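Local coordinates for nucleoporin nup120 (Schizosaccharomyces pombe, PDB 4GQ2), which serves as a structural component of the nuclear pore complex, whose nucleoporins can also act as docking partners for transport factors, at residues 49-52 / 53-57; 688-691 / 692-696; 720-723 / 724-728. All blocks are in the same frame, centred on the assembly; numbering follows the deposited sequence.

How the contacts relate
All three contacts are local, between side chains about one turn apart along a helix; contact 1 runs on into the loop after its helix. Contact 1 lies on helix 46-55, which packs against helices 434-443 and 453-459 and leads toward strand 59-64; contact 2 lies in the middle of helix 672-703 and contact 3 near the start of helix 719-739. Contacts 2 and 3, with centres about 12 Å apart, touch directly: Ile-693 CG2 comes within 3.4 Å of Leu-725 O, so the two helices pack side to side. Contact 1 stands alone, its centre about 40 Å from that of contact 2 and about 49 Å from that of contact 3, on the opposite side of the chain's centre from contact 3.

Contact 1 (49-52 / 53-57); sequences KLFK and KECVA
Phe-51 and Cys-55 form a sulfur-aromatic and CH-pi contact one turn apart on helix 46-55, a short helix leading to strand 59-64, the edge strand of a sheet in the beta-propeller part of the chain. The Cys-55 CB sits over one face of the ring, 4.1 Å from the Phe-51 centroid and offset toward the rim, while SG approaches obliquely, nearest to CD1. Phe-51 holds CG anti to its own nitrogen (chi1 -174°), which turns the ring forward along the helix to meet these later residues. Val-56, already beyond the regular turns, crosses the phenylalanine at about a right angle and brings its CG2 to 3.6 Å from Phe-51 CE2. Around them, Ser-433 and Glu-435, the latter on helix 434-443, also touch the aromatic side chain. An alanine here removes the ring that Cys-55 CB and Val-56 CG2 rest against, and would probably leave a gap facing helix 434-443.

On another side of the helix, Leu-50 and Glu-54 meet through aliphatic carbons, Leu-50 CD2 lying 3.5 Å from Glu-54 CG. The glutamate chain bends at chi2 (-83°) and its carboxylate is held outside this turn, by a hydrogen bond from Asn-81 and a salt bridge to Lys-453. Backbone bonds run from Lys-53 N to Lys-49 O and from Glu-54 N to Leu-50 O. Phe-51 O takes a bond from Cys-55 N at 2.7 Å, along with a weak one from Glu-54 N at 3.3 Å.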
ATOM      1  N   LYS A  49       0.267 -13.092 -26.915  1.00 53.23           N
ATOM      2  CA  LYS A  49      -0.805 -12.773 -27.872  1.00 59.95           C
ATOM      3  C   LYS A  49      -2.156 -12.643 -27.178  1.00 48.13           C
ATOM      4  O   LYS A  49      -3.015 -11.887 -27.621  1.00 51.39           O
ATOM      5  CB  LYS A  49      -0.899 -13.825 -28.983  1.00 60.24           C
ATOM      6  CG  LYS A  49       0.165 -13.712 -30.061  1.00 73.80           C
ATOM      7  CD  LYS A  49       0.053 -14.885 -31.025  1.00 93.41           C
ATOM      8  CE  LYS A  49       1.394 -15.241 -31.647  1.00 79.91           C
ATOM      9  NZ  LYS A  49       1.516 -16.716 -31.802  1.00 71.90           N
ATOM     10  N   LEU A  50      -2.330 -13.400 -26.102  1.00 45.67           N
ATOM     11  CA  LEU A  50      -3.521 -13.331 -25.266  1.00 55.10           C
ATOM     12  C   LEU A  50      -3.611 -11.948 -24.610  1.00 53.28           C
ATOM     13  O   LEU A  50      -4.659 -11.301 -24.642  1.00 50.47           O
ATOM     14  CB  LEU A  50      -3.450 -14.411 -24.181  1.00 48.96           C
ATOM     15  CG  LEU A  50      -4.695 -15.134 -23.657  1.00 58.60           C
ATOM     16  CD1 LEU A  50      -4.481 -15.503 -22.194  1.00 54.00           C
ATOM     17  CD2 LEU A  50      -5.975 -14.335 -23.816  1.00 49.88           C
ATOM     18  N   PHE A  51      -2.501 -11.508 -24.020  1.00 46.25           N
ATOM     19  CA  PHE A  51      -2.428 -10.202 -23.387  1.00 50.44           C
ATOM     20  C   PHE A  51      -2.740  -9.109 -24.401  1.00 46.75           C
ATOM     21  O   PHE A  51      -3.617  -8.276 -24.168  1.00 51.23           O
ATOM     22  CB  PHE A  51      -1.047  -9.975 -22.748  1.00 49.79           C
ATOM     23  CG  PHE A  51      -0.960  -8.706 -21.954  1.00 36.19           C
ATOM     24  CD1 PHE A  51      -1.573  -8.609 -20.707  1.00 34.69           C
ATOM     25  CD2 PHE A  51      -0.283  -7.604 -22.451  1.00 38.92           C
ATOM     26  CE1 PHE A  51      -1.514  -7.431 -19.976  1.00 44.41           C
ATOM     27  CE2 PHE A  51      -0.219  -6.421 -21.722  1.00 40.95           C
ATOM     28  CZ  PHE A  51      -0.834  -6.333 -20.484  1.00 40.95           C
ATOM     29  N   LYS A  52      -2.034  -9.145 -25.532  1.00 46.20           N
ATOM     30  CA  LYS A  52      -2.216  -8.173 -26.614  1.00 48.48           C
ATOM     31  C   LYS A  52      -3.638  -8.134 -27.144  1.00 44.79           C
ATOM     32  O   LYS A  52      -4.190  -7.054 -27.381  1.00 47.27           O
ATOM     33  CB  LYS A  52      -1.237  -8.438 -27.761  1.00 53.81           C
ATOM     34  CG  LYS A  52       0.206  -8.069 -27.442  1.00 48.50           C
ATOM     35  CD  LYS A  52       1.045  -8.032 -28.708  1.00 53.46           C
ATOM     36  CE  LYS A  52       2.530  -8.076 -28.392  1.00 58.19           C
ATOM     37  NZ  LYS A  52       3.358  -7.770 -29.591  1.00 64.15           N
ATOM     38  N   LYS A  53      -4.244  -9.307 -27.307  1.00 42.93           N
ATOM     39  CA  LYS A  53      -5.585  -9.377 -27.873  1.00 45.49           C
ATOM     40  C   LYS A  53      -6.600  -8.795 -26.902  1.00 49.39           C
ATOM     41  O   LYS A  53      -7.509  -8.071 -27.312  1.00 49.75           O
ATOM     42  CB  LYS A  53      -5.956 -10.813 -28.243  1.00 47.39           C
ATOM     43  CG  LYS A  53      -7.223 -10.933 -29.071  1.00 57.55           C
ATOM     44  CD  LYS A  53      -7.551 -12.377 -29.404  1.00 59.58           C
ATOM     45  CE  LYS A  53      -8.843 -12.464 -30.204  1.00 66.90           C
ATOM     46  NZ  LYS A  53      -9.249 -13.876 -30.441  1.00 78.43           N
ATOM     47  N   GLU A  54      -6.416  -9.082 -25.615  1.00 48.33           N
ATOM     48  CA  GLU A  54      -7.422  -8.759 -24.598  1.00 49.88           C
ATOM     49  C   GLU A  54      -7.214  -7.441 -23.849  1.00 46.68           C
ATOM     50  O   GLU A  54      -8.176  -6.884 -23.336  1.00 40.19           O
ATOM     51  CB  GLU A  54      -7.537  -9.893 -23.574  1.00 44.26           C
ATOM     52  CG  GLU A  54      -7.667 -11.287 -24.179  1.00 58.82           C
ATOM     53  CD  GLU A  54      -9.082 -11.662 -24.580  1.00 64.04           C
ATOM     54  OE1 GLU A  54     -10.037 -10.991 -24.138  1.00 64.28           O
ATOM     55  OE2 GLU A  54      -9.240 -12.647 -25.335  1.00 69.83           O
ATOM     56  N   CYS A  55      -5.973  -6.954 -23.778  1.00 41.86           N
ATOM     57  CA  CYS A  55      -5.622  -5.890 -22.822  1.00 41.46           C
ATOM     58  C   CYS A  55      -4.870  -4.706 -23.403  1.00 38.77           C
ATOM     59  O   CYS A  55      -4.664  -3.718 -22.718  1.00 42.68           O
ATOM     60  CB  CYS A  55      -4.789  -6.463 -21.679  1.00 34.78           C
ATOM     61  SG  CYS A  55      -5.469  -7.967 -20.959  1.00 50.90           S
ATOM     62  N   VAL A  56      -4.439  -4.814 -24.653  1.00 38.92           N
ATOM     63  CA  VAL A  56      -3.653  -3.763 -25.273  1.00 32.44           C
ATOM     64  C   VAL A  56      -4.508  -3.124 -26.349  1.00 36.29           C
ATOM     65  O   VAL A  56      -4.667  -3.684 -27.429  1.00 34.95           O
ATOM     66  CB  VAL A  56      -2.336  -4.307 -25.874  1.00 33.48           C
ATOM     67  CG1 VAL A  56      -1.534  -3.187 -26.512  1.00 29.30           C
ATOM     68  CG2 VAL A  56      -1.503  -5.014 -24.808  1.00 31.36           C
ATOM     69  N   ALA A  57      -5.064  -1.956 -26.033  1.00 35.77           N
ATOM     70  CA  ALA A  57      -5.928  -1.222 -26.947  1.00 38.89           C
ATOM     71  C   ALA A  57      -5.144  -0.799 -28.187  1.00 44.73           C
ATOM     72  O   ALA A  57      -3.936  -0.566 -28.106  1.00 41.93           O
ATOM     73  CB  ALA A  57      -6.535  -0.001 -26.245  1.00 31.27           C
TER

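Contact 2 (688-691 / 692-696); sequences KFQV and SIEGF
Gln-690 and Glu-694, one turn apart in the middle of helix 672-703, lean past each other at a slant, the amide and carboxylate planes only 24° apart. Their meeting is carbon against oxygen: Glu-694 OE2 lies 3.2 Å from Gln-690 CG and 3.5 Å from Gln-690 CD. Gln-690 is extended, with CG anti to the backbone nitrogen (chi1 177°), and carries its amide out to helix 719-739, where OE1 is hydrogen-bonded to Ser-733 OG. The glutamate starts from the other rotation, CG beside its own nitrogen (chi1 -77°), which keeps Glu-694 CG 3.2 Å from Gln-690 O.

Next round the helix, Ile-693 lays its CG1 branch back along the preceding turn, CD1 ending 3.3 Å from Phe-689 O and touching Phe-689 CB more loosely. Phe-689 O also takes the backbone bond from Ile-693 N at 2.8 Å, and Gln-690 O takes one from Glu-694 N.

The buried carboxylate finds its polar partners beyond this turn: Arg-597 NE in a salt bridge and Trp-729 NE1 at OE2, His-585 NE2 at OE1. With those donors gathered round it, Glu-694 is probably stabilised as a carboxylate, and it ties helix 672-703 to helices 571-585, 590-605 and 719-739 of this helical region.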
ATOM      1  N   LYS A 688      10.894  10.693  -2.949  1.00 33.78           N
ATOM      2  CA  LYS A 688      11.982  11.642  -3.162  1.00 32.02           C
ATOM      3  C   LYS A 688      12.214  12.486  -1.909  1.00 31.42           C
ATOM      4  O   LYS A 688      13.349  12.706  -1.512  1.00 32.27           O
ATOM      5  CB  LYS A 688      11.738  12.489  -4.412  1.00 35.75           C
ATOM      6  CG  LYS A 688      11.489  11.641  -5.651  1.00 39.69           C
ATOM      7  CD  LYS A 688      11.684  12.417  -6.944  1.00 59.15           C
ATOM      8  CE  LYS A 688      11.636  11.503  -8.163  1.00 41.80           C
ATOM      9  NZ  LYS A 688      10.229  11.218  -8.563  1.00 49.43           N
ATOM     10  N   PHE A 689      11.139  12.907  -1.252  1.00 33.64           N
ATOM     11  CA  PHE A 689      11.284  13.573   0.043  1.00 36.33           C
ATOM     12  C   PHE A 689      12.047  12.732   1.077  1.00 36.57           C
ATOM     13  O   PHE A 689      12.999  13.222   1.688  1.00 46.00           O
ATOM     14  CB  PHE A 689       9.929  14.052   0.590  1.00 39.28           C
ATOM     15  CG  PHE A 689       9.589  15.461   0.195  1.00 37.06           C
ATOM     16  CD1 PHE A 689      10.384  16.522   0.612  1.00 37.65           C
ATOM     17  CD2 PHE A 689       8.480  15.731  -0.591  1.00 33.35           C
ATOM     18  CE1 PHE A 689      10.081  17.825   0.244  1.00 40.14           C
ATOM     19  CE2 PHE A 689       8.165  17.032  -0.955  1.00 40.78           C
ATOM     20  CZ  PHE A 689       8.966  18.081  -0.536  1.00 37.73           C
ATOM     21  N   GLN A 690      11.636  11.475   1.256  1.00 37.22           N
ATOM     22  CA  GLN A 690      12.281  10.552   2.209  1.00 29.78           C
ATOM     23  C   GLN A 690      13.784  10.383   1.963  1.00 29.24           C
ATOM     24  O   GLN A 690      14.590  10.502   2.886  1.00 32.46           O
ATOM     25  CB  GLN A 690      11.589   9.184   2.194  1.00 25.74           C
ATOM     26  CG  GLN A 690      12.249   8.150   3.098  1.00 28.64           C
ATOM     27  CD  GLN A 690      11.569   6.791   3.057  1.00 28.34           C
ATOM     28  OE1 GLN A 690      11.110   6.284   4.082  1.00 32.71           O
ATOM     29  NE2 GLN A 690      11.482   6.211   1.880  1.00 27.10           N
ATOM     30  N   VAL A 691      14.151  10.088   0.724  1.00 25.80           N
ATOM     31  CA  VAL A 691      15.561   9.981   0.335  1.00 27.33           C
ATOM     32  C   VAL A 691      16.305  11.308   0.590  1.00 34.01           C
ATOM     33  O   VAL A 691      17.433  11.308   1.099  1.00 37.14           O
ATOM     34  CB  VAL A 691      15.675   9.508  -1.139  1.00 35.44           C
ATOM     35  CG1 VAL A 691      17.072   9.728  -1.717  1.00 29.90           C
ATOM     36  CG2 VAL A 691      15.242   8.044  -1.257  1.00 26.58           C
ATOM     37  N   SER A 692      15.655  12.431   0.282  1.00 29.15           N
ATOM     38  CA  SER A 692      16.247  13.745   0.503  1.00 33.68           C
ATOM     39  C   SER A 692      16.506  14.003   1.993  1.00 34.29           C
ATOM     40  O   SER A 692      17.623  14.351   2.387  1.00 34.96           O
ATOM     41  CB  SER A 692      15.353  14.838  -0.098  1.00 39.46           C
ATOM     42  OG  SER A 692      15.659  16.115   0.434  1.00 47.37           O
ATOM     43  N   ILE A 693      15.465  13.835   2.807  1.00 29.50           N
ATOM     44  CA  ILE A 693      15.546  14.024   4.255  1.00 30.38           C
ATOM     45  C   ILE A 693      16.610  13.128   4.877  1.00 34.65           C
ATOM     46  O   ILE A 693      17.391  13.570   5.726  1.00 35.84           O
ATOM     47  CB  ILE A 693      14.183  13.727   4.919  1.00 32.45           C
ATOM     48  CG1 ILE A 693      13.163  14.802   4.538  1.00 27.68           C
ATOM     49  CG2 ILE A 693      14.330  13.625   6.435  1.00 30.05           C
ATOM     50  CD1 ILE A 693      11.721  14.328   4.572  1.00 30.73           C
ATOM     51  N   GLU A 694      16.646  11.868   4.442  1.00 32.78           N
ATOM     52  CA  GLU A 694      17.641  10.925   4.927  1.00 30.77           C
ATOM     53  C   GLU A 694      19.062  11.407   4.645  1.00 36.85           C
ATOM     54  O   GLU A 694      19.934  11.342   5.522  1.00 38.58           O
ATOM     55  CB  GLU A 694      17.398   9.528   4.345  1.00 30.48           C
ATOM     56  CG  GLU A 694      16.245   8.793   5.019  1.00 30.34           C
ATOM     57  CD  GLU A 694      15.691   7.642   4.200  1.00 31.24           C
ATOM     58  OE1 GLU A 694      16.217   7.379   3.098  1.00 29.98           O
ATOM     59  OE2 GLU A 694      14.726   6.994   4.667  1.00 32.01           O
ATOM     60  N   GLY A 695      19.295  11.892   3.427  1.00 36.49           N
ATOM     61  CA  GLY A 695      20.610  12.410   3.058  1.00 37.13           C
ATOM     62  C   GLY A 695      21.097  13.467   4.042  1.00 40.80           C
ATOM     63  O   GLY A 695      22.258  13.451   4.450  1.00 39.45           O
ATOM     64  N   PHE A 696      20.197  14.372   4.430  1.00 42.13           N
ATOM     65  CA  PHE A 696      20.516  15.448   5.370  1.00 42.39           C
ATOM     66  C   PHE A 696      20.797  14.902   6.769  1.00 43.62           C
ATOM     67  O   PHE A 696      21.800  15.265   7.393  1.00 38.95           O
ATOM     68  CB  PHE A 696      19.399  16.501   5.406  1.00 40.08           C
ATOM     69  CG  PHE A 696      19.303  17.338   4.158  1.00 38.49           C
ATOM     70  CD1 PHE A 696      20.398  18.061   3.698  1.00 43.41           C
ATOM     71  CD2 PHE A 696      18.110  17.419   3.452  1.00 54.39           C
ATOM     72  CE1 PHE A 696      20.307  18.832   2.549  1.00 52.72           C
ATOM     73  CE2 PHE A 696      18.010  18.191   2.300  1.00 48.54           C
ATOM     74  CZ  PHE A 696      19.110  18.899   1.850  1.00 46.44           C
TER

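Contact 3 (720-723 / 724-728); sequences KLFL and SLLED
The ring of Phe-722 carries Leu-726 over one of its faces, an i to i+4 CH-pi contact on helix 719-739, among the packed helices of the Nup120 helical domain. Leu-726 CG stands 4.1 Å from the Phe-722 centroid, 26° off the ring normal, and is shifted toward the rim on the side of CE1 and CZ. From there Leu-726 CD1 reaches across the far end of the ring, coming within 3.5 Å of Phe-722 CZ and close to CE2 as well. The other methyl, CD2, stays more distant, near CZ and CE1. The two side chains thus slant across one another, the leucine being laid over the outer half of the ring. The phenylalanine reaches forward because its CG is anti to the backbone nitrogen (chi1 173°), whereas Leu-726 has CG beside its own nitrogen (chi1 -85°), which turns it back toward the preceding turn.

Neighbouring helices enclose this pair. Leu-603 of helix 590-605 touches both residues, while Leu-612 and Leu-616 of helix 612-624 and Ile-697 of helix 672-703 meet the phenylalanine, placing the ring in an apolar junction of several helices.

A second leucine pair lies further round the helix, with Leu-721 CD1 and Leu-725 CD1 in loose contact at 4.4 Å; Leu-725 CG packs more closely, 3.3 Å from Leu-721 O. The backbone keeps regular i to i+4 bonding beneath all this: Leu-725 N to Leu-721 O, Leu-726 N to Phe-722 O and Glu-727 N to Leu-723 O. The first of the four bonds joins Ser-724 N to Lys-720 O at 3.1 Å.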
ATOM      1  N   LYS A 720      18.093  21.588  16.387  1.00 56.66           N
ATOM      2  CA  LYS A 720      16.755  21.986  15.961  1.00 55.03           C
ATOM      3  C   LYS A 720      16.506  21.609  14.504  1.00 51.80           C
ATOM      4  O   LYS A 720      15.392  21.245  14.131  1.00 46.33           O
ATOM      5  CB  LYS A 720      16.529  23.488  16.153  1.00 58.79           C
ATOM      6  CG  LYS A 720      16.337  23.920  17.597  1.00 81.51           C
ATOM      7  CD  LYS A 720      15.479  25.178  17.678  1.00 93.73           C
ATOM      8  CE  LYS A 720      15.806  26.019  18.906  1.00 99.05           C
ATOM      9  NZ  LYS A 720      15.636  25.283  20.191  1.00102.12           N
ATOM     10  N   LEU A 721      17.552  21.710  13.692  1.00 48.60           N
ATOM     11  CA  LEU A 721      17.486  21.314  12.298  1.00 50.36           C
ATOM     12  C   LEU A 721      17.321  19.788  12.185  1.00 46.95           C
ATOM     13  O   LEU A 721      16.501  19.307  11.406  1.00 37.99           O
ATOM     14  CB  LEU A 721      18.730  21.812  11.537  1.00 47.77           C
ATOM     15  CG  LEU A 721      18.919  21.370  10.077  1.00 53.73           C
ATOM     16  CD1 LEU A 721      17.723  21.748   9.207  1.00 50.43           C
ATOM     17  CD2 LEU A 721      20.206  21.945   9.510  1.00 53.36           C
ATOM     18  N   PHE A 722      18.093  19.045  12.976  1.00 40.23           N
ATOM     19  CA  PHE A 722      18.009  17.591  13.008  1.00 39.52           C
ATOM     20  C   PHE A 722      16.627  17.113  13.455  1.00 47.87           C
ATOM     21  O   PHE A 722      16.020  16.267  12.793  1.00 47.28           O
ATOM     22  CB  PHE A 722      19.107  17.009  13.905  1.00 38.99           C
ATOM     23  CG  PHE A 722      18.993  15.525  14.123  1.00 49.23           C
ATOM     24  CD1 PHE A 722      18.972  14.645  13.045  1.00 52.17           C
ATOM     25  CD2 PHE A 722      18.914  15.005  15.410  1.00 56.35           C
ATOM     26  CE1 PHE A 722      18.866  13.280  13.245  1.00 59.55           C
ATOM     27  CE2 PHE A 722      18.809  13.639  15.617  1.00 62.17           C
ATOM     28  CZ  PHE A 722      18.785  12.776  14.533  1.00 59.10           C
ATOM     29  N   LEU A 723      16.128  17.663  14.563  1.00 44.70           N
ATOM     30  CA  LEU A 723      14.808  17.292  15.085  1.00 42.64           C
ATOM     31  C   LEU A 723      13.700  17.539  14.071  1.00 39.79           C
ATOM     32  O   LEU A 723      12.789  16.719  13.915  1.00 46.71           O
ATOM     33  CB  LEU A 723      14.503  18.022  16.394  1.00 35.93           C
ATOM     34  CG  LEU A 723      15.201  17.459  17.634  1.00 52.68           C
ATOM     35  CD1 LEU A 723      15.097  18.435  18.798  1.00 54.12           C
ATOM     36  CD2 LEU A 723      14.656  16.091  18.030  1.00 45.42           C
ATOM     37  N   SER A 724      13.797  18.677  13.396  1.00 38.47           N
ATOM     38  CA  SER A 724      12.893  19.072  12.326  1.00 37.60           C
ATOM     39  C   SER A 724      12.901  18.053  11.172  1.00 34.78           C
ATOM     40  O   SER A 724      11.869  17.773  10.579  1.00 33.61           O
ATOM     41  CB  SER A 724      13.335  20.444  11.797  1.00 34.13           C
ATOM     42  OG  SER A 724      12.428  20.926  10.833  1.00 50.28           O
ATOM     43  N   LEU A 725      14.079  17.521  10.856  1.00 32.75           N
ATOM     44  CA  LEU A 725      14.219  16.530   9.800  1.00 40.49           C
ATOM     45  C   LEU A 725      13.636  15.181  10.212  1.00 37.26           C
ATOM     46  O   LEU A 725      12.992  14.505   9.402  1.00 32.78           O
ATOM     47  CB  LEU A 725      15.681  16.377   9.390  1.00 39.26           C
ATOM     48  CG  LEU A 725      16.262  17.558   8.609  1.00 35.22           C
ATOM     49  CD1 LEU A 725      17.768  17.403   8.549  1.00 40.38           C
ATOM     50  CD2 LEU A 725      15.673  17.648   7.210  1.00 32.22           C
ATOM     51  N   LEU A 726      13.846  14.813  11.473  1.00 30.67           N
ATOM     52  CA  LEU A 726      13.303  13.581  12.022  1.00 38.69           C
ATOM     53  C   LEU A 726      11.785  13.615  11.993  1.00 41.61           C
ATOM     54  O   LEU A 726      11.130  12.590  11.771  1.00 45.54           O
ATOM     55  CB  LEU A 726      13.782  13.362  13.459  1.00 38.57           C
ATOM     56  CG  LEU A 726      15.125  12.683  13.718  1.00 48.62           C
ATOM     57  CD1 LEU A 726      15.331  12.541  15.219  1.00 49.76           C
ATOM     58  CD2 LEU A 726      15.204  11.320  13.039  1.00 47.73           C
ATOM     59  N   GLU A 727      11.230  14.800  12.210  1.00 38.48           N
ATOM     60  CA  GLU A 727       9.790  14.953  12.211  1.00 41.58           C
ATOM     61  C   GLU A 727       9.239  14.841  10.794  1.00 45.21           C
ATOM     62  O   GLU A 727       8.209  14.206  10.574  1.00 42.26           O
ATOM     63  CB  GLU A 727       9.384  16.271  12.853  1.00 40.03           C
ATOM     64  CG  GLU A 727       7.899  16.334  13.170  1.00 66.85           C
ATOM     65  CD  GLU A 727       7.385  15.087  13.879  1.00 71.42           C
ATOM     66  OE1 GLU A 727       7.831  14.825  15.022  1.00 70.94           O
ATOM     67  OE2 GLU A 727       6.529  14.376  13.293  1.00 50.13           O
ATOM     68  N   ASP A 728       9.934  15.460   9.841  1.00 38.39           N
ATOM     69  CA  ASP A 728       9.625  15.310   8.432  1.00 34.82           C
ATOM     70  C   ASP A 728       9.694  13.826   8.030  1.00 39.69           C
ATOM     71  O   ASP A 728       8.746  13.277   7.453  1.00 34.79           O
ATOM     72  CB  ASP A 728      10.619  16.127   7.601  1.00 35.37           C
ATOM     73  CG  ASP A 728      10.329  17.622   7.633  1.00 40.23           C
ATOM     74  OD1 ASP A 728       9.277  18.031   8.163  1.00 39.26           O
ATOM     75  OD2 ASP A 728      11.159  18.390   7.106  1.00 49.05           O
TER